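Side-chain contacts in glycosyl hydrolase family 2, TIM barrel domain protein (Parabacteroides merdae ATCC 43184, PDB 6DXU), which is a gut bacterial beta-glucuronidase of glycoside hydrolase family 2 and so probably releases glucuronic acid from beta-linked glucuronide conjugates: residues D78-D83 with D595-V600; V84-G89 with P178-D183; P599-N604 with Y608-G613. One frame throughout, in Å; residues are numbered along the deposited sequence.

Contact 1: residues D78-D83 with D595-V600. With NA (sodium ion), chain N.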
ATOM      1  N   ASP D  78      12.875 -33.748   9.489  1.00 19.32           N
ATOM      2  CA  ASP D  78      11.740 -33.581  10.386  1.00 18.06           C
ATOM      3  C   ASP D  78      10.409 -34.004   9.761  1.00 20.73           C
ATOM      4  O   ASP D  78       9.422 -34.140  10.495  1.00 22.76           O
ATOM      5  CB  ASP D  78      11.668 -32.135  10.925  1.00 17.50           C
ATOM      6  CG  ASP D  78      11.230 -31.086   9.882  1.00 24.32           C
ATOM      7  OD1 ASP D  78      10.946 -31.393   8.707  1.00 20.99           O
ATOM      8  OD2 ASP D  78      11.151 -29.904  10.280  1.00 19.20           O
ATOM      9  N   ALA D  79      10.353 -34.250   8.446  1.00 18.44           N
ATOM     10  CA  ALA D  79       9.103 -34.739   7.861  1.00 22.65           C
ATOM     11  C   ALA D  79       8.744 -36.119   8.400  1.00 21.30           C
ATOM     12  O   ALA D  79       7.570 -36.410   8.640  1.00 23.67           O
ATOM     13  CB  ALA D  79       9.196 -34.773   6.338  1.00 20.31           C
ATOM     14  N   VAL D  80       9.739 -36.982   8.606  1.00 18.93           N
ATOM     15  CA  VAL D  80       9.479 -38.332   9.100  1.00 20.35           C
ATOM     16  C   VAL D  80       9.885 -38.517  10.548  1.00 23.55           C
ATOM     17  O   VAL D  80       9.555 -39.562  11.135  1.00 25.32           O
ATOM     18  CB  VAL D  80      10.160 -39.407   8.222  1.00 20.82           C
ATOM     19  CG1 VAL D  80       9.548 -39.421   6.830  1.00 19.91           C
ATOM     20  CG2 VAL D  80      11.673 -39.188   8.142  1.00 18.65           C
ATOM     21  N   ASP D  81      10.551 -37.543  11.157  1.00 22.81           N
ATOM     22  CA  ASP D  81      10.844 -37.657  12.576  1.00 22.96           C
ATOM     23  C   ASP D  81       9.544 -37.869  13.330  1.00 20.44           C
ATOM     24  O   ASP D  81       8.607 -37.069  13.184  1.00 21.67           O
ATOM     25  CB  ASP D  81      11.560 -36.426  13.122  1.00 21.11           C
ATOM     26  CG  ASP D  81      12.019 -36.632  14.567  1.00 27.50           C
ATOM     27  OD1 ASP D  81      11.172 -36.542  15.479  1.00 24.65           O
ATOM     28  OD2 ASP D  81      13.206 -36.972  14.771  1.00 39.90           O
ATOM     29  N   PRO D  82       9.436 -38.926  14.136  1.00 21.59           N
ATOM     30  CA  PRO D  82       8.131 -39.277  14.710  1.00 22.23           C
ATOM     31  C   PRO D  82       7.638 -38.330  15.795  1.00 22.00           C
ATOM     32  O   PRO D  82       6.464 -38.429  16.172  1.00 28.06           O
ATOM     33  CB  PRO D  82       8.373 -40.685  15.287  1.00 24.28           C
ATOM     34  CG  PRO D  82       9.853 -40.687  15.640  1.00 22.87           C
ATOM     35  CD  PRO D  82      10.487 -39.904  14.489  1.00 23.40           C
ATOM     36  N   ASP D  83       8.462 -37.414  16.307  1.00 21.05           N
ATOM     37  CA  ASP D  83       8.093 -36.647  17.497  1.00 23.47           C
ATOM     38  C   ASP D  83       7.855 -35.160  17.233  1.00 23.37           C
ATOM     39  O   ASP D  83       7.635 -34.402  18.185  1.00 26.58           O
ATOM     40  CB  ASP D  83       9.172 -36.810  18.568  1.00 24.61           C
ATOM     41  CG  ASP D  83       9.331 -38.264  19.008  1.00 30.98           C
ATOM     42  OD1 ASP D  83       8.298 -38.960  19.123  1.00 30.40           O
ATOM     43  OD2 ASP D  83      10.477 -38.703  19.225  1.00 31.26           O
ATOM     44  N   ASP D 595       7.103 -45.384  -1.595  1.00 19.81           N
ATOM     45  CA  ASP D 595       6.717 -44.796  -0.304  1.00 19.21           C
ATOM     46  C   ASP D 595       7.188 -43.349  -0.224  1.00 20.26           C
ATOM     47  O   ASP D 595       8.306 -43.029  -0.644  1.00 20.11           O
ATOM     48  CB  ASP D 595       7.348 -45.572   0.866  1.00 21.60           C
ATOM     49  CG  ASP D 595       6.715 -46.949   1.113  1.00 25.50           C
ATOM     50  OD1 ASP D 595       5.701 -47.318   0.472  1.00 21.35           O
ATOM     51  OD2 ASP D 595       7.258 -47.668   1.979  1.00 24.71           O
ATOM     52  N   PHE D 596       6.349 -42.478   0.348  1.00 17.78           N
ATOM     53  CA  PHE D 596       6.680 -41.067   0.485  1.00 21.57           C
ATOM     54  C   PHE D 596       6.106 -40.536   1.790  1.00 17.66           C
ATOM     55  O   PHE D 596       5.145 -41.077   2.345  1.00 20.58           O
ATOM     56  CB  PHE D 596       6.141 -40.235  -0.683  1.00 23.17           C
ATOM     57  CG  PHE D 596       4.648 -40.206  -0.747  1.00 18.35           C
ATOM     58  CD1 PHE D 596       3.922 -39.205  -0.113  1.00 21.07           C
ATOM     59  CD2 PHE D 596       3.965 -41.203  -1.423  1.00 19.81           C
ATOM     60  CE1 PHE D 596       2.537 -39.191  -0.167  1.00 19.92           C
ATOM     61  CE2 PHE D 596       2.582 -41.213  -1.473  1.00 18.70           C
ATOM     62  CZ  PHE D 596       1.863 -40.186  -0.847  1.00 22.61           C
ATOM     63  N   SER D 597       6.698 -39.447   2.267  1.00 19.21           N
ATOM     64  CA  SER D 597       6.303 -38.883   3.549  1.00 17.81           C
ATOM     65  C   SER D 597       5.052 -38.018   3.433  1.00 20.68           C
ATOM     66  O   SER D 597       4.828 -37.336   2.430  1.00 19.03           O
ATOM     67  CB  SER D 597       7.448 -38.063   4.149  1.00 17.72           C
ATOM     68  OG  SER D 597       7.019 -37.417   5.348  1.00 19.95           O
ATOM     69  N   THR D 598       4.223 -38.059   4.477  1.00 17.82           N
ATOM     70  CA  THR D 598       3.010 -37.259   4.549  1.00 15.97           C
ATOM     71  C   THR D 598       2.780 -36.790   5.984  1.00 19.20           C
ATOM     72  O   THR D 598       2.959 -37.574   6.939  1.00 17.95           O
ATOM     73  CB  THR D 598       1.783 -38.043   4.043  1.00 18.36           C
ATOM     74  OG1 THR D 598       0.598 -37.319   4.369  1.00 21.92           O
ATOM     75  CG2 THR D 598       1.706 -39.424   4.680  1.00 20.92           C
ATOM     76  N   PRO D 599       2.386 -35.525   6.173  1.00 18.34           N
ATOM     77  CA  PRO D 599       2.241 -34.996   7.531  1.00 14.34           C
ATOM     78  C   PRO D 599       0.980 -35.458   8.230  1.00 20.74           C
ATOM     79  O   PRO D 599       0.840 -35.221   9.437  1.00 18.62           O
ATOM     80  CB  PRO D 599       2.205 -33.477   7.306  1.00 19.88           C
ATOM     81  CG  PRO D 599       1.578 -33.319   5.927  1.00 16.85           C
ATOM     82  CD  PRO D 599       2.059 -34.524   5.138  1.00 19.95           C
ATOM     83  N   VAL D 600       0.032 -36.062   7.515  1.00 19.02           N
ATOM     84  CA  VAL D 600      -1.266 -36.336   8.108  1.00 21.55           C
ATOM     85  C   VAL D 600      -1.379 -37.773   8.605  1.00 18.51           C
ATOM     86  O   VAL D 600      -2.469 -38.200   8.995  1.00 21.69           O
ATOM     87  CB  VAL D 600      -2.419 -35.976   7.143  1.00 22.93           C
ATOM     88  CG1 VAL D 600      -2.339 -34.492   6.730  1.00 21.34           C
ATOM     89  CG2 VAL D 600      -2.425 -36.877   5.906  1.00 24.16           C
TER
HETATM   90 NA    NA N 903       7.197 -35.381  11.510  1.00 22.11          NA
HETATM   91  O   HOH W   1       5.210 -33.878  10.232  1.00 21.68           O
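Ser-597 meets the loop of Ala-79 and Val-80 with its hydroxymethyl group, and everything that touches across this contact converges on that one small side chain. Its OG lies 3.6 Å from Ala-79 CB and also 3.6 Å from Val-80 CG1; the two methyl carbons lie beside the hydroxyl, roughly at a right angle to each other. The peptide oxygen Ala-79 O is 3.5 Å from Ser-597 OG, a loose approach. The hydroxyl finds its polar partners elsewhere, bonding to Asn-185 ND2 and to Tyr-608 O, which probably satisfies this buried oxygen beside aliphatic groups. With OG anti to the backbone N (chi1 175°), the hydroxyl is directed at the 79-80 backbone and methyls. Val-80 also packs on Val-609.

The next shell probably helps to set the shape of the opposing loop. A sodium ion is held by Asp-78 O at 2.7 Å and by Asp-81 O at 2.8 Å, with a water and Val-84 O as further ligands, consistent with the sodium holding the loop so that Ala-79 and Val-80 face the serine. An Asx turn follows, in which Asp-83 N donates to Asp-81 OD1 over 3.0 Å, from the anti side, 28° out of the carboxylate plane. The same oxygen forms a salt bridge with Arg-790, while Asp-78 OD2 accepts from Tyr-87 N.

In the fold, the sodium-bound loop lies between strands 66-68 and 90-97, in the region of the sugar-binding domain, and it rests against strand 596-597, which pairs antiparallel with strand 609-610.

Contact 2: residues V84-G89 with P178-D183. With NA (sodium ion), chain O; NA (sodium ion), chain N.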
ATOM      1  N   VAL D  84       7.874 -34.715  15.978  1.00 23.15           N
ATOM      2  CA  VAL D  84       7.726 -33.294  15.685  1.00 24.85           C
ATOM      3  C   VAL D  84       6.827 -33.104  14.471  1.00 25.82           C
ATOM      4  O   VAL D  84       6.782 -33.951  13.572  1.00 22.91           O
ATOM      5  CB  VAL D  84       9.092 -32.610  15.429  1.00 28.86           C
ATOM      6  CG1 VAL D  84       9.969 -32.653  16.681  1.00 29.07           C
ATOM      7  CG2 VAL D  84       9.807 -33.248  14.241  1.00 24.03           C
ATOM      8  N   ASN D  85       6.120 -31.970  14.455  1.00 20.89           N
ATOM      9  CA  ASN D  85       5.467 -31.472  13.246  1.00 20.05           C
ATOM     10  C   ASN D  85       6.539 -30.939  12.302  1.00 18.47           C
ATOM     11  O   ASN D  85       7.408 -30.165  12.724  1.00 21.40           O
ATOM     12  CB  ASN D  85       4.503 -30.317  13.581  1.00 20.20           C
ATOM     13  CG  ASN D  85       3.521 -30.640  14.689  1.00 27.31           C
ATOM     14  OD1 ASN D  85       2.826 -31.648  14.631  1.00 23.96           O
ATOM     15  ND2 ASN D  85       3.420 -29.740  15.695  1.00 27.42           N
ATOM     16  N   TYR D  86       6.478 -31.318  11.027  1.00 21.82           N
ATOM     17  CA  TYR D  86       7.489 -30.836  10.092  1.00 19.20           C
ATOM     18  C   TYR D  86       7.444 -29.313   9.974  1.00 17.18           C
ATOM     19  O   TYR D  86       6.397 -28.680  10.123  1.00 17.41           O
ATOM     20  CB  TYR D  86       7.329 -31.493   8.715  1.00 18.54           C
ATOM     21  CG  TYR D  86       6.283 -30.944   7.760  1.00 17.46           C
ATOM     22  CD1 TYR D  86       4.918 -31.063   8.020  1.00 17.11           C
ATOM     23  CD2 TYR D  86       6.669 -30.374   6.541  1.00 17.98           C
ATOM     24  CE1 TYR D  86       3.956 -30.566   7.099  1.00 19.72           C
ATOM     25  CE2 TYR D  86       5.736 -29.907   5.622  1.00 17.65           C
ATOM     26  CZ  TYR D  86       4.381 -30.009   5.897  1.00 19.87           C
ATOM     27  OH  TYR D  86       3.469 -29.542   4.964  1.00 18.97           O
ATOM     28  N   TYR D  87       8.607 -28.727   9.708  1.00 19.26           N
ATOM     29  CA  TYR D  87       8.753 -27.279   9.735  1.00 18.91           C
ATOM     30  C   TYR D  87       8.117 -26.651   8.504  1.00 19.41           C
ATOM     31  O   TYR D  87       8.481 -26.984   7.370  1.00 18.46           O
ATOM     32  CB  TYR D  87      10.229 -26.900   9.798  1.00 15.89           C
ATOM     33  CG  TYR D  87      10.468 -25.404   9.775  1.00 18.47           C
ATOM     34  CD1 TYR D  87      10.126 -24.603  10.866  1.00 20.48           C
ATOM     35  CD2 TYR D  87      11.052 -24.790   8.666  1.00 20.47           C
ATOM     36  CE1 TYR D  87      10.367 -23.229  10.847  1.00 21.05           C
ATOM     37  CE2 TYR D  87      11.291 -23.420   8.635  1.00 17.24           C
ATOM     38  CZ  TYR D  87      10.943 -22.648   9.732  1.00 18.66           C
ATOM     39  OH  TYR D  87      11.183 -21.290   9.708  1.00 18.09           O
ATOM     40  N   GLU D  88       7.199 -25.718   8.733  1.00 18.07           N
ATOM     41  CA  GLU D  88       6.603 -24.895   7.688  1.00 18.07           C
ATOM     42  C   GLU D  88       6.857 -23.442   8.078  1.00 19.35           C
ATOM     43  O   GLU D  88       6.188 -22.892   8.958  1.00 18.11           O
ATOM     44  CB  GLU D  88       5.118 -25.210   7.549  1.00 20.64           C
ATOM     45  CG  GLU D  88       4.862 -26.604   6.950  1.00 17.29           C
ATOM     46  CD  GLU D  88       3.380 -26.856   6.713  1.00 19.57           C
ATOM     47  OE1 GLU D  88       2.689 -27.353   7.641  1.00 19.89           O
ATOM     48  OE2 GLU D  88       2.913 -26.518   5.608  1.00 22.02           O
ATOM     49  N   GLY D  89       7.834 -22.813   7.435  1.00 16.99           N
ATOM     50  CA  GLY D  89       8.216 -21.479   7.820  1.00 16.67           C
ATOM     51  C   GLY D  89       9.334 -20.984   6.928  1.00 18.46           C
ATOM     52  O   GLY D  89       9.674 -21.609   5.922  1.00 17.04           O
ATOM     53  N   PRO D 178      -0.423 -25.773  -2.832  1.00 15.74           N
ATOM     54  CA  PRO D 178      -1.487 -26.693  -2.401  1.00 15.63           C
ATOM     55  C   PRO D 178      -1.977 -26.448  -0.971  1.00 19.87           C
ATOM     56  O   PRO D 178      -1.397 -25.652  -0.228  1.00 18.44           O
ATOM     57  CB  PRO D 178      -0.804 -28.064  -2.459  1.00 18.08           C
ATOM     58  CG  PRO D 178       0.614 -27.762  -2.105  1.00 17.49           C
ATOM     59  CD  PRO D 178       0.906 -26.410  -2.741  1.00 16.83           C
ATOM     60  N   SER D 179      -3.034 -27.169  -0.609  1.00 19.00           N
ATOM     61  CA  SER D 179      -3.633 -27.098   0.717  1.00 19.23           C
ATOM     62  C   SER D 179      -2.892 -27.995   1.699  1.00 18.04           C
ATOM     63  O   SER D 179      -2.480 -29.110   1.353  1.00 16.98           O
ATOM     64  CB  SER D 179      -5.097 -27.536   0.639  1.00 20.24           C
ATOM     65  OG  SER D 179      -5.628 -27.766   1.933  1.00 20.41           O
ATOM     66  N   ASP D 180      -2.761 -27.526   2.943  1.00 18.92           N
ATOM     67  CA  ASP D 180      -2.226 -28.369   4.008  1.00 20.53           C
ATOM     68  C   ASP D 180      -3.147 -29.526   4.359  1.00 16.29           C
ATOM     69  O   ASP D 180      -2.771 -30.367   5.178  1.00 17.26           O
ATOM     70  CB  ASP D 180      -1.942 -27.521   5.267  1.00 19.31           C
ATOM     71  CG  ASP D 180      -0.653 -26.706   5.132  1.00 19.84           C
ATOM     72  OD1 ASP D 180       0.438 -27.318   5.121  1.00 20.31           O
ATOM     73  OD2 ASP D 180      -0.731 -25.471   4.998  1.00 20.12           O
ATOM     74  N   LEU D 181      -4.351 -29.589   3.790  1.00 18.89           N
ATOM     75  CA  LEU D 181      -5.149 -30.802   3.946  1.00 19.48           C
ATOM     76  C   LEU D 181      -4.613 -31.948   3.101  1.00 21.72           C
ATOM     77  O   LEU D 181      -5.034 -33.094   3.285  1.00 17.27           O
ATOM     78  CB  LEU D 181      -6.608 -30.529   3.567  1.00 20.32           C
ATOM     79  CG  LEU D 181      -7.298 -29.451   4.411  1.00 19.36           C
ATOM     80  CD1 LEU D 181      -8.674 -29.121   3.845  1.00 20.33           C
ATOM     81  CD2 LEU D 181      -7.423 -29.893   5.851  1.00 21.01           C
ATOM     82  N   ALA D 182      -3.708 -31.661   2.177  1.00 17.61           N
ATOM     83  CA  ALA D 182      -3.228 -32.671   1.250  1.00 17.95           C
ATOM     84  C   ALA D 182      -2.390 -33.719   1.979  1.00 21.47           C
ATOM     85  O   ALA D 182      -1.824 -33.475   3.054  1.00 19.67           O
ATOM     86  CB  ALA D 182      -2.412 -32.026   0.127  1.00 15.69           C
ATOM     87  N   ASP D 183      -2.347 -34.910   1.381  1.00 17.06           N
ATOM     88  CA  ASP D 183      -1.635 -36.091   1.887  1.00 20.44           C
ATOM     89  C   ASP D 183      -0.179 -36.114   1.436  1.00 21.31           C
ATOM     90  O   ASP D 183       0.335 -37.154   1.017  1.00 22.16           O
ATOM     91  CB  ASP D 183      -2.381 -37.349   1.436  1.00 18.88           C
ATOM     92  CG  ASP D 183      -1.855 -38.649   2.087  1.00 25.93           C
ATOM     93  OD1 ASP D 183      -1.391 -38.629   3.253  1.00 21.32           O
ATOM     94  OD2 ASP D 183      -1.901 -39.698   1.406  1.00 25.26           O
TER
HETATM   95 NA    NA O 904      -1.911 -23.781   1.335  1.00 21.18          NA
HETATM   96 NA    NA N 903       7.197 -35.381  11.510  1.00 22.11          NA
HETATM   97  O   HOH W   2       0.962 -29.877   5.535  1.00 17.30           O
HETATM   98  O   HOH W   1       5.210 -33.878  10.232  1.00 21.68           O
HETATM   99  O   HOH W   3      -3.532 -24.675   2.926  1.00 17.62           O
HETATM  100  O   HOH W   4      -0.048 -24.033   2.776  1.00 19.78           O
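Asp-180 OD1 is approached from two directions: Glu-88 OE2 lies 2.6 Å from it, and a water that also touches Tyr-86 OH donates to it over 2.6 Å. Two carboxylate oxygens this near probably mean that one of the acids holds a proton. The carboxylate planes stand 64° apart, and the side chains run past each other in opposite directions. Glu-88 has a second partner in Arg-172, which forms a salt bridge with OE1, whereas Tyr-86 OH has its strongest partner in Ile-186. Set between its backbone N and carbonyl carbon (chi1 81°), the Tyr-86 ring has Glu-88 CG above one face, offset toward the rim. Were an alanine here instead of Glu-88, Arg-172 would probably lose this charged partner, Asp-180 its carboxylate neighbour, and part of the Tyr-86 face its CG cover.

The contact joins two loops of the sugar-binding domain, one leading into strand 90-97, the other following strand 162-169. Residues 179-182 form a type I beta turn that includes an ST turn, Leu-181 N donating to Ser-179 OG at 2.9 Å. Beside it a sodium ion is bound by Pro-178 O at 2.5 Å, with Asp-173, Met-176 and two waters. Asp-180 is second-shell to this ion: its OD2 accepts from one water ligand at 2.7 Å, and its N donates to the other. Asn-85 OD1 accepts from Ile-64 N of the second subunit.

Contact 3: residues P599-N604 with Y608-G613. With BCN (bicine), chain L.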
ATOM      1  N   PRO D 599       2.386 -35.525   6.173  1.00 18.34           N
ATOM      2  CA  PRO D 599       2.241 -34.996   7.531  1.00 14.34           C
ATOM      3  C   PRO D 599       0.980 -35.458   8.230  1.00 20.74           C
ATOM      4  O   PRO D 599       0.840 -35.221   9.437  1.00 18.62           O
ATOM      5  CB  PRO D 599       2.205 -33.477   7.306  1.00 19.88           C
ATOM      6  CG  PRO D 599       1.578 -33.319   5.927  1.00 16.85           C
ATOM      7  CD  PRO D 599       2.059 -34.524   5.138  1.00 19.95           C
ATOM      8  N   VAL D 600       0.032 -36.062   7.515  1.00 19.02           N
ATOM      9  CA  VAL D 600      -1.266 -36.336   8.108  1.00 21.55           C
ATOM     10  C   VAL D 600      -1.379 -37.773   8.605  1.00 18.51           C
ATOM     11  O   VAL D 600      -2.469 -38.200   8.995  1.00 21.69           O
ATOM     12  CB  VAL D 600      -2.419 -35.976   7.143  1.00 22.93           C
ATOM     13  CG1 VAL D 600      -2.339 -34.492   6.730  1.00 21.34           C
ATOM     14  CG2 VAL D 600      -2.425 -36.877   5.906  1.00 24.16           C
ATOM     15  N   ARG D 601      -0.282 -38.533   8.613  1.00 19.36           N
ATOM     16  CA  ARG D 601      -0.316 -39.933   9.048  1.00 19.65           C
ATOM     17  C   ARG D 601       0.739 -40.219  10.113  1.00 21.28           C
ATOM     18  O   ARG D 601       1.633 -41.050   9.916  1.00 20.07           O
ATOM     19  CB  ARG D 601      -0.150 -40.856   7.844  1.00 22.37           C
ATOM     20  CG  ARG D 601      -1.232 -40.652   6.787  1.00 20.95           C
ATOM     21  CD  ARG D 601      -1.054 -41.643   5.636  1.00 23.73           C
ATOM     22  NE  ARG D 601      -1.837 -41.261   4.459  1.00 24.55           N
ATOM     23  CZ  ARG D 601      -2.950 -41.882   4.067  1.00 29.40           C
ATOM     24  NH1 ARG D 601      -3.429 -42.912   4.765  1.00 27.47           N
ATOM     25  NH2 ARG D 601      -3.601 -41.460   2.984  1.00 28.40           N
ATOM     26  N   PRO D 602       0.649 -39.556  11.273  1.00 23.41           N
ATOM     27  CA  PRO D 602       1.663 -39.768  12.325  1.00 24.76           C
ATOM     28  C   PRO D 602       1.708 -41.180  12.892  1.00 26.36           C
ATOM     29  O   PRO D 602       2.733 -41.559  13.478  1.00 23.85           O
ATOM     30  CB  PRO D 602       1.255 -38.756  13.407  1.00 23.47           C
ATOM     31  CG  PRO D 602      -0.197 -38.529  13.197  1.00 25.49           C
ATOM     32  CD  PRO D 602      -0.384 -38.596  11.694  1.00 21.69           C
ATOM     33  N   ASP D 603       0.632 -41.964  12.760  1.00 25.50           N
ATOM     34  CA  ASP D 603       0.522 -43.265  13.411  1.00 21.90           C
ATOM     35  C   ASP D 603       0.685 -44.441  12.459  1.00 27.14           C
ATOM     36  O   ASP D 603       0.355 -45.574  12.836  1.00 27.61           O
ATOM     37  CB  ASP D 603      -0.812 -43.372  14.144  1.00 26.35           C
ATOM     38  CG  ASP D 603      -0.902 -42.404  15.309  1.00 36.17           C
ATOM     39  OD1 ASP D 603       0.106 -42.253  16.031  1.00 37.15           O
ATOM     40  OD2 ASP D 603      -1.957 -41.767  15.472  1.00 36.51           O
ATOM     41  N   ASN D 604       1.173 -44.212  11.240  1.00 20.40           N
ATOM     42  CA  ASN D 604       1.431 -45.317  10.334  1.00 20.61           C
ATOM     43  C   ASN D 604       2.568 -46.176  10.886  1.00 22.76           C
ATOM     44  O   ASN D 604       3.359 -45.706  11.706  1.00 23.08           O
ATOM     45  CB  ASN D 604       1.783 -44.790   8.943  1.00 20.67           C
ATOM     46  CG  ASN D 604       0.558 -44.598   8.076  1.00 24.50           C
ATOM     47  OD1 ASN D 604      -0.564 -44.619   8.583  1.00 20.77           O
ATOM     48  ND2 ASN D 604       0.761 -44.408   6.764  1.00 20.76           N
ATOM     49  N   TYR D 608       4.470 -41.085   9.623  1.00 20.44           N
ATOM     50  CA  TYR D 608       4.530 -39.993   8.639  1.00 21.36           C
ATOM     51  C   TYR D 608       4.980 -40.457   7.259  1.00 20.26           C
ATOM     52  O   TYR D 608       5.576 -39.685   6.494  1.00 18.96           O
ATOM     53  CB  TYR D 608       5.429 -38.855   9.127  1.00 19.49           C
ATOM     54  CG  TYR D 608       4.907 -38.165  10.360  1.00 19.94           C
ATOM     55  CD1 TYR D 608       3.804 -37.328  10.300  1.00 19.42           C
ATOM     56  CD2 TYR D 608       5.534 -38.347  11.592  1.00 24.32           C
ATOM     57  CE1 TYR D 608       3.330 -36.672  11.434  1.00 21.61           C
ATOM     58  CE2 TYR D 608       5.071 -37.701  12.734  1.00 19.41           C
ATOM     59  CZ  TYR D 608       3.975 -36.870  12.649  1.00 20.93           C
ATOM     60  OH  TYR D 608       3.533 -36.230  13.779  1.00 22.37           O
ATOM     61  N   VAL D 609       4.688 -41.705   6.903  1.00 19.86           N
ATOM     62  CA  VAL D 609       4.993 -42.214   5.569  1.00 18.20           C
ATOM     63  C   VAL D 609       3.755 -42.907   5.027  1.00 21.79           C
ATOM     64  O   VAL D 609       3.141 -43.732   5.716  1.00 20.83           O
ATOM     65  CB  VAL D 609       6.208 -43.164   5.569  1.00 19.23           C
ATOM     66  CG1 VAL D 609       6.367 -43.849   4.197  1.00 18.16           C
ATOM     67  CG2 VAL D 609       7.488 -42.379   5.902  1.00 15.46           C
ATOM     68  N   ASN D 610       3.358 -42.528   3.820  1.00 17.17           N
ATOM     69  CA  ASN D 610       2.337 -43.248   3.078  1.00 17.28           C
ATOM     70  C   ASN D 610       3.015 -44.489   2.511  1.00 18.86           C
ATOM     71  O   ASN D 610       3.913 -44.375   1.672  1.00 20.06           O
ATOM     72  CB  ASN D 610       1.759 -42.359   1.977  1.00 19.37           C
ATOM     73  CG  ASN D 610       0.623 -43.031   1.206  1.00 23.55           C
ATOM     74  OD1 ASN D 610       0.709 -44.211   0.842  1.00 22.67           O
ATOM     75  ND2 ASN D 610      -0.438 -42.273   0.931  1.00 22.95           N
ATOM     76  N   GLN D 611       2.618 -45.670   2.985  1.00 18.52           N
ATOM     77  CA  GLN D 611       3.356 -46.893   2.677  1.00 18.67           C
ATOM     78  C   GLN D 611       2.694 -47.728   1.584  1.00 23.36           C
ATOM     79  O   GLN D 611       2.837 -48.955   1.560  1.00 20.78           O
ATOM     80  CB  GLN D 611       3.558 -47.721   3.948  1.00 22.53           C
ATOM     81  CG  GLN D 611       4.397 -46.979   4.999  1.00 18.92           C
ATOM     82  CD  GLN D 611       4.532 -47.750   6.304  1.00 22.93           C
ATOM     83  OE1 GLN D 611       3.843 -47.462   7.292  1.00 21.69           O
ATOM     84  NE2 GLN D 611       5.441 -48.721   6.317  1.00 22.16           N
ATOM     85  N   LYS D 612       1.987 -47.089   0.655  1.00 21.62           N
ATOM     86  CA  LYS D 612       1.375 -47.820  -0.449  1.00 20.05           C
ATOM     87  C   LYS D 612       2.343 -48.127  -1.581  1.00 21.04           C
ATOM     88  O   LYS D 612       1.965 -48.832  -2.526  1.00 21.83           O
ATOM     89  CB  LYS D 612       0.194 -47.015  -0.998  1.00 22.66           C
ATOM     90  CG  LYS D 612      -0.965 -46.908  -0.039  1.00 21.39           C
ATOM     91  CD  LYS D 612      -2.096 -46.069  -0.657  1.00 21.84           C
ATOM     92  CE  LYS D 612      -3.296 -46.006   0.266  1.00 25.64           C
ATOM     93  NZ  LYS D 612      -2.993 -45.352   1.562  1.00 24.41           N
ATOM     94  N   GLY D 613       3.577 -47.632  -1.525  1.00 19.81           N
ATOM     95  CA  GLY D 613       4.487 -47.847  -2.629  1.00 18.45           C
ATOM     96  C   GLY D 613       4.775 -49.320  -2.848  1.00 21.02           C
ATOM     97  O   GLY D 613       4.585 -50.152  -1.967  1.00 19.69           O
TER
HETATM   98  N1  BCN L 901      -2.212 -49.971  11.526  1.00 36.53           N
HETATM   99  C1  BCN L 901      -3.139 -50.270  12.601  1.00 39.41           C
HETATM  100  C2  BCN L 901      -2.345 -50.591  13.865  1.00 42.78           C
HETATM  101  O21 BCN L 901      -1.108 -50.797  13.782  1.00 35.28           O
HETATM  102  O22 BCN L 901      -2.929 -50.651  14.982  1.00 48.69           O
HETATM  103  C3  BCN L 901      -2.261 -51.068  10.565  1.00 32.73           C
HETATM  104  C4  BCN L 901      -1.464 -52.278  11.059  1.00 29.49           C
HETATM  105  O4  BCN L 901      -0.157 -51.889  11.389  1.00 27.07           O
HETATM  106  C5  BCN L 901      -2.664 -48.757  10.846  1.00 35.56           C
HETATM  107  C6  BCN L 901      -1.903 -47.537  11.364  1.00 37.67           C
HETATM  108  O6  BCN L 901      -0.706 -47.968  11.955  1.00 36.36           O
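Asn-604 ND2 donates to Val-609 O over 2.7 Å with an N-H...O angle of 158°, the acceptor lying close to the plane of the asparagine amide. A second bond runs the other way, from Tyr-608 N to Arg-601 O at 2.9 Å; here the donor stands above the carbonyl plane, 38° out of it. The Arg-601 guanidinium lies with Asn-610 ND2 over one face, NH2 to ND2 3.9 Å, and both groups are drawn to the same acceptor, Asp-183 OD2. Lys-612 NZ comes within 4.1 Å of Arg-601 NH1, like charges whose counterions, Asp-518 and Asp-183, lie close by.

Packing centres on Tyr-608. Pro-602 CA sits over the middle of the ring, 3.7 Å from its centroid, in a CH-pi contact, and Pro-602 CB reaches Tyr-608 CZ at 3.4 Å. Pro-599 O meets the ring at its edge, near the CE1 atom.

Beyond, bicine O6 donates to Asp-603 O at 2.8 Å. The whole is a beta hairpin, strands 596-597 and 609-610 joined by an 11-residue loop with a type I turn at 601-604, and Asp-603 and Asn-604 of this turn line the bicine pocket.

How the contacts relate
Following the chain from its N terminus, residues 78-83 and 84-89 come one directly after the other in a single loop, yet they go to different partners. Contact 2 closes first, within the sugar-binding domain, when the chain returns at 178-183. It is nested inside the far longer loop that contact 1 closes at 595-600, more than 500 residues on. Contact 3 begins where contact 1 ends, sharing Pro-599 and Val-600, and closes the hairpin loop; it follows contact 2 in series. Asp-183 of contact 2 reaches both others, bonding to Thr-598 of contact 1 and to Arg-601 and Asn-610 of contact 3. Together they tie the sugar-binding domain to the 596-597/609-610 hairpin near the second subunit.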